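Local coordinates for ApaG protein (Pseudomonas aeruginosa, PDB 3NRF), which is of unknown function but belongs to the DUF4354 family and forms an all-beta domain whose sheet continues into a neighbouring subunit, at residues Lys40-Leu45 with Thr73-Ala78; Met8-Gln13 with Arg34-Ala39; Ala30-Leu35 with Ser79-Ala84. One frame throughout, in Å; residues are numbered along the deposited sequence.

From the N terminus, strand 7-21 turns back into strand 24-37, and interaction 2 (8-13 with 34-39) closes this first hairpin near its open end. The chain then passes through Lys40-Leu45, adds strands 49-53 and 59-65 to the large sheet, and comes back through Thr73-Ala78; interaction 1 zips that exit to that return. Directly afterwards strand 79-88 joins the other side of strand 24-37, away from strand 7-21, in interaction 3 (30-35 with 79-84), so interaction 1 is nested within the loop that interaction 3 closes. Interactions 2 and 3 share Arg34 and Leu35 on the strand between them, and Asn37 ties interaction 2 to Leu74 of interaction 1.

Interaction 1 of 3, residues Lys40-Leu45 with Thr73-Ala78; sequences KSEISL and TLKPGA
Lys40-Leu45 and Thr73-Ala78 run nearly antiparallel, and two backbone hydrogen bonds join Ile43 and Leu74: Ile43 N to Leu74 O at 3.1 Å and Leu74 N to Ile43 O at 3.0 Å. Next along, Ser44 and Thr73 form a non-hydrogen-bonded pair. Glu42 links the strands through its side chain. Its CG is anti to the backbone N (chi1 -175°) and the chain stays extended beyond it, which carries the carboxylate out over the opposing strand, between Thr73 and Lys75, to meet a different partner with each oxygen. Glu42 OE2 accepts from Thr73 OG1 at 2.6 Å with its anti lone pair, the one away from the other oxygen. Lys75 NZ comes to Glu42 OE1 from above the carboxylate plane, 49° out of it, and makes a salt bridge of 2.8 Å. The lysine gets there by bending at chi2 (-73°), and its CE also passes 3.4 Å from Glu42 OE2. Two partners in different directions should restrain rotation of the carboxylate at this exposed spot.

This is a two-stranded antiparallel ribbon, strands 43-44 and 73-74, lying beside the main sheet at the surface of the domain. Asn37 of strand 24-37 reaches into it: its ND2 hydrogen-bonds both Leu74 O and Ser41 O. On the ribbon face bearing Leu74, that side chain touches Leu35, as does Leu45 nearby.

Beyond the ribbon, Pro76 lays its ring along the other backbone, with CB 3.5 Å from Lys40 C and CD 3.8 Å from Glu42 N. The proline sits at the second position of a type II turn from Lys75 to Ala78, closed by Ala78 N to Lys75 O at 3.0 Å, with Gly77 third at positive phi.

Interaction 2 of 3, residues Met8-Gln13 with Arg34-Ala39; sequences MVFARQ and RLVNAA
With CG beside its backbone N (chi1 -62°), Phe10 swings its ring toward Val36, a diagonal neighbour standing on the same face of the sheet, whose CG2, anti to its own carbonyl carbon, comes to meet it. Val36 CG2 reaches the ring corner at Phe10 CE1, 3.7 Å away, approaching obliquely. Arg34 O lies at the edge of the same ring, in its plane, and also accepts from Phe10 N at 3.0 Å. The side chain of the selenomethionine Met8 stands up off the sheet, bringing SE to 4.1 Å from Ala38 CB, just past the end of strand 24-37; the bend at chi3 (53°) only turns the terminal CE back toward the Phe10 ring.

On the buried face, Val9 and Leu35 lie side by side and point the same way. Leu35 CD2 comes to 3.8 Å from Val9 CG2 and almost as close to Val9 CG1, so one leucine methyl rests against both valine branches. Val9 also touches Val99 and Leu101 of strand 98-102, and Leu35 touches Leu69.

Four backbone bonds fasten the strands. Met8 N to Val36 O, at 2.8 Å, is almost straight at 177°, and Val36 N returns to Met8 O at 2.9 Å; Arg34 N likewise reaches Phe10 O at 2.8 Å.

The other edge of strand 7-21 pairs antiparallel with a strand of the second subunit, where Phe10 packs on Val19 of that subunit. The arrangement is that of an antiparallel beta hairpin, strands 7-21 and 24-37, whose sheet runs on across a subunit interface.

Interaction 3 of 3, residues Ala30-Leu35 with Ser79-Ala84; sequences AFKVRL and SVEGDA
Strand 79-88 pairs with strand 24-37 inside the large antiparallel sheet, between strands 7-21 and 59-65, and over Ala30-Leu35 and Ser79-Ala84 the ladder is regular: Phe31 with Ala84, Val33 with Gly82 and Leu35 with Val80 are hydrogen-bonded pairs. The straightest of their six bonds is Val33 N to Gly82 O, 2.8 Å and 174°. Between them, Lys32 faces Asp83 and Arg34 faces Glu81 as non-hydrogen-bonded pairs.

These charged pairs share one face. In the conformer described (Glu81 has a second one), Arg34 grips Glu81 side-on: NE and NH2 both reach Glu81 OE1, each at 2.8 Å, NE on its anti side and NH2 on its syn side, both out of the carboxylate plane and from the same face of it. That oxygen lies in the guanidinium plane, while the carboxylate is turned 28° against it. Arg34 folds at chi3 (-57°) to present this edge. The bends of Lys32 at chi2 and chi3 bring NZ to Asp83, 3.0 Å from each of OD1 and OD2, in weak hydrogen bonds that form part of a salt bridge.

The sheet's opposite face is apolar and turns to the interior, where Val33 and Leu35 pack on Leu69. There Val80 CG2 sits 4.0 Å from Leu35 CB, and Val33 CG2 meets Ala84 CB at 4.1 Å. Ala84 packs further on Leu62 and Val65 of strand 59-65, and Val80 reaches Leu74.

Interaction 1 of 3, residues Lys40-Leu45 with Thr73-Ala78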
# COMPACT_ATOMS: atom_id res chain seq x y z
N LYS B 40 -36.33 11.16 -2.04
CA LYS B 40 -37.02 12.44 -2.18
C LYS B 40 -37.49 13.00 -0.84
O LYS B 40 -38.11 14.06 -0.80
CB LYS B 40 -38.21 12.32 -3.15
CG LYS B 40 -37.83 12.26 -4.64
CD LYS B 40 -37.04 13.51 -5.08
CE LYS B 40 -36.95 13.67 -6.61
NZ LYS B 40 -38.27 13.98 -7.25
N SER B 41 -37.19 12.31 0.25
CA SER B 41 -37.53 12.81 1.59
C SER B 41 -36.32 12.81 2.52
O SER B 41 -35.34 12.13 2.29
CB SER B 41 -38.64 11.96 2.21
OG SER B 41 -38.21 10.63 2.35
N GLU B 42 -36.43 13.59 3.60
CA GLU B 42 -35.38 13.67 4.61
C GLU B 42 -35.33 12.34 5.38
O GLU B 42 -36.37 11.74 5.63
CB GLU B 42 -35.67 14.85 5.53
CG GLU B 42 -34.63 15.13 6.55
CD GLU B 42 -34.87 16.43 7.27
OE1 GLU B 42 -35.93 17.09 7.06
OE2 GLU B 42 -33.98 16.82 8.05
N ILE B 43 -34.13 11.89 5.70
CA ILE B 43 -33.91 10.60 6.38
C ILE B 43 -33.15 10.81 7.68
O ILE B 43 -32.13 11.48 7.70
CB ILE B 43 -33.13 9.61 5.42
CG1 ILE B 43 -33.98 9.29 4.18
CG2 ILE B 43 -32.75 8.30 6.12
CD1 ILE B 43 -33.29 8.38 3.12
N SER B 44 -33.69 10.28 8.79
CA SER B 44 -33.00 10.36 10.07
C SER B 44 -31.88 9.34 10.12
O SER B 44 -32.06 8.20 9.69
CB SER B 44 -33.94 10.09 11.26
OG SER B 44 -33.21 10.19 12.48
N LEU B 45 -30.74 9.76 10.65
CA LEU B 45 -29.60 8.87 10.88
C LEU B 45 -29.35 8.76 12.39
O LEU B 45 -28.32 8.25 12.83
CB LEU B 45 -28.35 9.41 10.18
CG LEU B 45 -28.38 9.49 8.65
CD1 LEU B 45 -27.11 10.15 8.15
CD2 LEU B 45 -28.56 8.13 8.02
N THR B 73 -29.74 14.08 10.47
CA THR B 73 -30.55 13.75 9.31
C THR B 73 -29.83 14.17 8.02
O THR B 73 -28.89 14.96 8.06
CB THR B 73 -31.92 14.45 9.32
OG1 THR B 73 -31.76 15.84 8.98
CG2 THR B 73 -32.60 14.32 10.72
N LEU B 74 -30.30 13.65 6.89
CA LEU B 74 -29.78 14.01 5.57
C LEU B 74 -30.98 14.51 4.75
O LEU B 74 -31.97 13.80 4.62
CB LEU B 74 -29.07 12.81 4.92
CG LEU B 74 -27.72 13.11 4.25
CD1 LEU B 74 -26.72 13.68 5.28
CD2 LEU B 74 -27.12 11.85 3.62
N LYS B 75 -30.92 15.75 4.25
CA LYS B 75 -32.00 16.28 3.42
C LYS B 75 -32.00 15.55 2.08
O LYS B 75 -30.97 15.02 1.66
CB LYS B 75 -31.86 17.81 3.20
CG LYS B 75 -32.09 18.63 4.45
CD LYS B 75 -33.54 18.69 4.84
CE LYS B 75 -33.75 19.59 6.05
NZ LYS B 75 -35.19 19.73 6.36
N PRO B 76 -33.17 15.49 1.41
CA PRO B 76 -33.27 14.81 0.12
C PRO B 76 -32.28 15.40 -0.87
O PRO B 76 -32.15 16.60 -0.94
CB PRO B 76 -34.72 15.08 -0.31
CG PRO B 76 -35.21 16.19 0.53
CD PRO B 76 -34.41 16.20 1.78
N GLY B 77 -31.56 14.54 -1.59
CA GLY B 77 -30.55 15.00 -2.57
C GLY B 77 -29.22 15.49 -1.99
O GLY B 77 -28.28 15.79 -2.73
N ALA B 78 -29.11 15.58 -0.68
CA ALA B 78 -27.91 16.11 -0.07
C ALA B 78 -26.87 15.07 0.27
O ALA B 78 -27.18 13.87 0.50
CB ALA B 78 -28.25 16.91 1.21

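Interaction 2 of 3, residues Met8-Gln13 with Arg34-Ala39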
# COMPACT_ATOMS: atom_id res chain seq x y z
N MSE B 8 -26.91 6.29 0.34
CA MSE B 8 -25.82 5.62 -0.35
C MSE B 8 -24.54 5.97 0.40
O MSE B 8 -24.30 7.13 0.79
CB MSE B 8 -25.73 6.10 -1.76
CG MSE B 8 -27.01 6.02 -2.47
SE MSE B 8 -26.84 6.47 -4.34
CE MSE B 8 -25.44 5.26 -4.84
N VAL B 9 -23.73 4.95 0.63
CA VAL B 9 -22.50 5.09 1.34
C VAL B 9 -21.32 4.76 0.45
O VAL B 9 -21.13 3.61 0.04
CB VAL B 9 -22.42 4.11 2.57
CG1 VAL B 9 -21.15 4.31 3.35
CG2 VAL B 9 -23.66 4.33 3.46
N PHE B 10 -20.51 5.77 0.18
CA PHE B 10 -19.33 5.62 -0.66
C PHE B 10 -18.13 5.69 0.22
O PHE B 10 -18.03 6.60 1.04
CB PHE B 10 -19.24 6.76 -1.70
CG PHE B 10 -20.38 6.80 -2.68
CD1 PHE B 10 -21.58 7.41 -2.36
CD2 PHE B 10 -20.22 6.24 -3.95
CE1 PHE B 10 -22.60 7.45 -3.30
CE2 PHE B 10 -21.22 6.28 -4.87
CZ PHE B 10 -22.42 6.88 -4.55
N ALA B 11 -17.19 4.80 0.04
CA ALA B 11 -16.01 4.78 0.87
C ALA B 11 -14.75 4.49 0.11
O ALA B 11 -14.76 3.68 -0.81
CB ALA B 11 -16.17 3.78 2.02
N ARG B 12 -13.66 5.14 0.49
CA ARG B 12 -12.37 4.93 -0.14
C ARG B 12 -11.37 4.60 0.96
O ARG B 12 -11.29 5.33 1.97
CB ARG B 12 -11.92 6.21 -0.86
CG ARG B 12 -10.58 6.12 -1.56
CD ARG B 12 -10.23 7.49 -2.23
NE ARG B 12 -9.92 8.51 -1.23
N GLN B 13 -10.62 3.50 0.81
CA GLN B 13 -9.66 3.11 1.84
C GLN B 13 -8.51 4.10 1.91
O GLN B 13 -7.95 4.50 0.89
CB GLN B 13 -9.07 1.72 1.61
CG GLN B 13 -10.06 0.60 1.71
CD GLN B 13 -9.39 -0.76 1.70
OE1 GLN B 13 -8.24 -0.90 1.27
NE2 GLN B 13 -10.11 -1.77 2.17
N ARG B 34 -18.55 9.20 2.02
CA ARG B 34 -19.55 10.20 1.59
C ARG B 34 -20.92 9.56 1.73
O ARG B 34 -21.14 8.46 1.23
CB ARG B 34 -19.35 10.64 0.14
CG ARG B 34 -20.39 11.70 -0.27
CD ARG B 34 -20.18 12.25 -1.66
NE ARG B 34 -18.84 12.81 -1.83
CZ ARG B 34 -18.39 13.34 -2.97
NH1 ARG B 34 -19.17 13.32 -4.04
NH2 ARG B 34 -17.16 13.83 -3.05
N LEU B 35 -21.84 10.23 2.41
CA LEU B 35 -23.20 9.75 2.53
C LEU B 35 -24.02 10.61 1.60
O LEU B 35 -23.91 11.84 1.68
CB LEU B 35 -23.72 9.91 3.95
CG LEU B 35 -22.83 9.28 5.02
CD1 LEU B 35 -23.45 9.60 6.37
CD2 LEU B 35 -22.69 7.74 4.80
N VAL B 36 -24.82 9.96 0.74
CA VAL B 36 -25.66 10.63 -0.25
C VAL B 36 -27.12 10.19 -0.10
O VAL B 36 -27.43 9.01 -0.28
CB VAL B 36 -25.20 10.33 -1.72
CG1 VAL B 36 -26.10 11.06 -2.74
CG2 VAL B 36 -23.73 10.70 -1.93
N ASN B 37 -28.01 11.13 0.24
CA ASN B 37 -29.44 10.81 0.38
C ASN B 37 -30.06 10.86 -0.99
O ASN B 37 -30.35 11.95 -1.50
CB ASN B 37 -30.18 11.75 1.37
CG ASN B 37 -31.70 11.45 1.49
OD1 ASN B 37 -32.23 10.59 0.81
ND2 ASN B 37 -32.38 12.19 2.35
N ALA B 38 -30.25 9.68 -1.58
CA ALA B 38 -30.83 9.56 -2.93
C ALA B 38 -32.35 9.74 -2.97
O ALA B 38 -32.92 10.03 -4.03
CB ALA B 38 -30.45 8.20 -3.53
N ALA B 39 -33.00 9.56 -1.83
CA ALA B 39 -34.47 9.67 -1.72
C ALA B 39 -35.01 11.08 -1.88
O ALA B 39 -34.27 12.07 -1.86
CB ALA B 39 -34.94 9.08 -0.37

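Interaction 3 of 3, residues Ala30-Leu35 with Ser79-Ala84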
# COMPACT_ATOMS: atom_id res chain seq x y z
N ALA B 30 -8.38 3.69 8.11
CA ALA B 30 -9.14 4.87 7.82
C ALA B 30 -9.82 4.74 6.48
O ALA B 30 -9.33 4.03 5.62
CB ALA B 30 -8.23 6.13 7.81
N PHE B 31 -10.95 5.43 6.36
CA PHE B 31 -11.67 5.56 5.14
C PHE B 31 -12.14 7.00 4.98
O PHE B 31 -12.50 7.66 5.98
CB PHE B 31 -12.95 4.72 5.12
CG PHE B 31 -12.73 3.23 5.15
CD1 PHE B 31 -12.46 2.58 6.36
CD2 PHE B 31 -12.85 2.48 4.02
CE1 PHE B 31 -12.31 1.22 6.40
CE2 PHE B 31 -12.67 1.09 4.07
CZ PHE B 31 -12.41 0.49 5.25
N LYS B 32 -12.22 7.46 3.74
CA LYS B 32 -12.99 8.67 3.46
C LYS B 32 -14.37 8.17 3.02
O LYS B 32 -14.44 7.26 2.18
CB LYS B 32 -12.34 9.46 2.34
CG LYS B 32 -13.08 10.75 1.97
CD LYS B 32 -12.82 11.86 2.92
CE LYS B 32 -11.39 12.44 2.73
NZ LYS B 32 -11.10 13.40 3.84
N VAL B 33 -15.43 8.71 3.62
CA VAL B 33 -16.78 8.28 3.42
C VAL B 33 -17.66 9.45 2.97
O VAL B 33 -17.56 10.55 3.54
CB VAL B 33 -17.38 7.71 4.75
CG1 VAL B 33 -18.81 7.25 4.56
CG2 VAL B 33 -16.50 6.57 5.29
N ARG B 34 -18.55 9.20 2.02
CA ARG B 34 -19.55 10.20 1.59
C ARG B 34 -20.92 9.56 1.73
O ARG B 34 -21.14 8.46 1.23
CB ARG B 34 -19.35 10.64 0.14
CG ARG B 34 -20.39 11.70 -0.27
CD ARG B 34 -20.18 12.25 -1.66
NE ARG B 34 -18.84 12.81 -1.83
CZ ARG B 34 -18.39 13.34 -2.97
NH1 ARG B 34 -19.17 13.32 -4.04
NH2 ARG B 34 -17.16 13.83 -3.05
N LEU B 35 -21.84 10.23 2.41
CA LEU B 35 -23.20 9.75 2.53
C LEU B 35 -24.02 10.61 1.60
O LEU B 35 -23.91 11.84 1.68
CB LEU B 35 -23.72 9.91 3.95
CG LEU B 35 -22.83 9.28 5.02
CD1 LEU B 35 -23.45 9.60 6.37
CD2 LEU B 35 -22.69 7.74 4.80
N SER B 79 -25.62 15.55 0.37
CA SER B 79 -24.44 14.74 0.68
C SER B 79 -23.60 15.37 1.79
O SER B 79 -23.56 16.62 1.89
CB SER B 79 -23.54 14.66 -0.56
OG SER B 79 -24.25 14.21 -1.71
N VAL B 80 -22.95 14.54 2.59
CA VAL B 80 -22.00 14.94 3.58
C VAL B 80 -20.81 13.98 3.40
O VAL B 80 -20.95 12.86 2.89
CB VAL B 80 -22.56 14.94 5.03
CG1 VAL B 80 -23.73 15.96 5.16
CG2 VAL B 80 -23.02 13.54 5.45
N GLU B 81 -19.64 14.39 3.85
CA GLU B 81 -18.45 13.60 3.68
C GLU B 81 -17.43 13.90 4.75
O GLU B 81 -17.40 15.00 5.32
CB GLU B 81 -17.88 13.82 2.28
CG GLU B 81 -16.49 13.30 2.02
CD GLU B 81 -15.96 13.67 0.64
OE1 GLU B 81 -16.44 13.12 -0.39
OE2 GLU B 81 -15.01 14.50 0.61
N GLY B 82 -16.62 12.90 5.07
CA GLY B 82 -15.55 13.03 6.06
C GLY B 82 -14.79 11.72 6.23
O GLY B 82 -15.05 10.75 5.54
N ASP B 83 -13.85 11.71 7.14
CA ASP B 83 -13.08 10.50 7.47
C ASP B 83 -13.65 9.73 8.64
O ASP B 83 -14.28 10.30 9.53
CB ASP B 83 -11.65 10.88 7.78
CG ASP B 83 -11.00 11.57 6.59
OD1 ASP B 83 -10.91 10.93 5.52
OD2 ASP B 83 -10.63 12.75 6.69
N ALA B 84 -13.46 8.42 8.59
CA ALA B 84 -13.93 7.51 9.62
C ALA B 84 -12.84 6.49 9.84
O ALA B 84 -12.24 5.99 8.85
CB ALA B 84 -15.22 6.82 9.18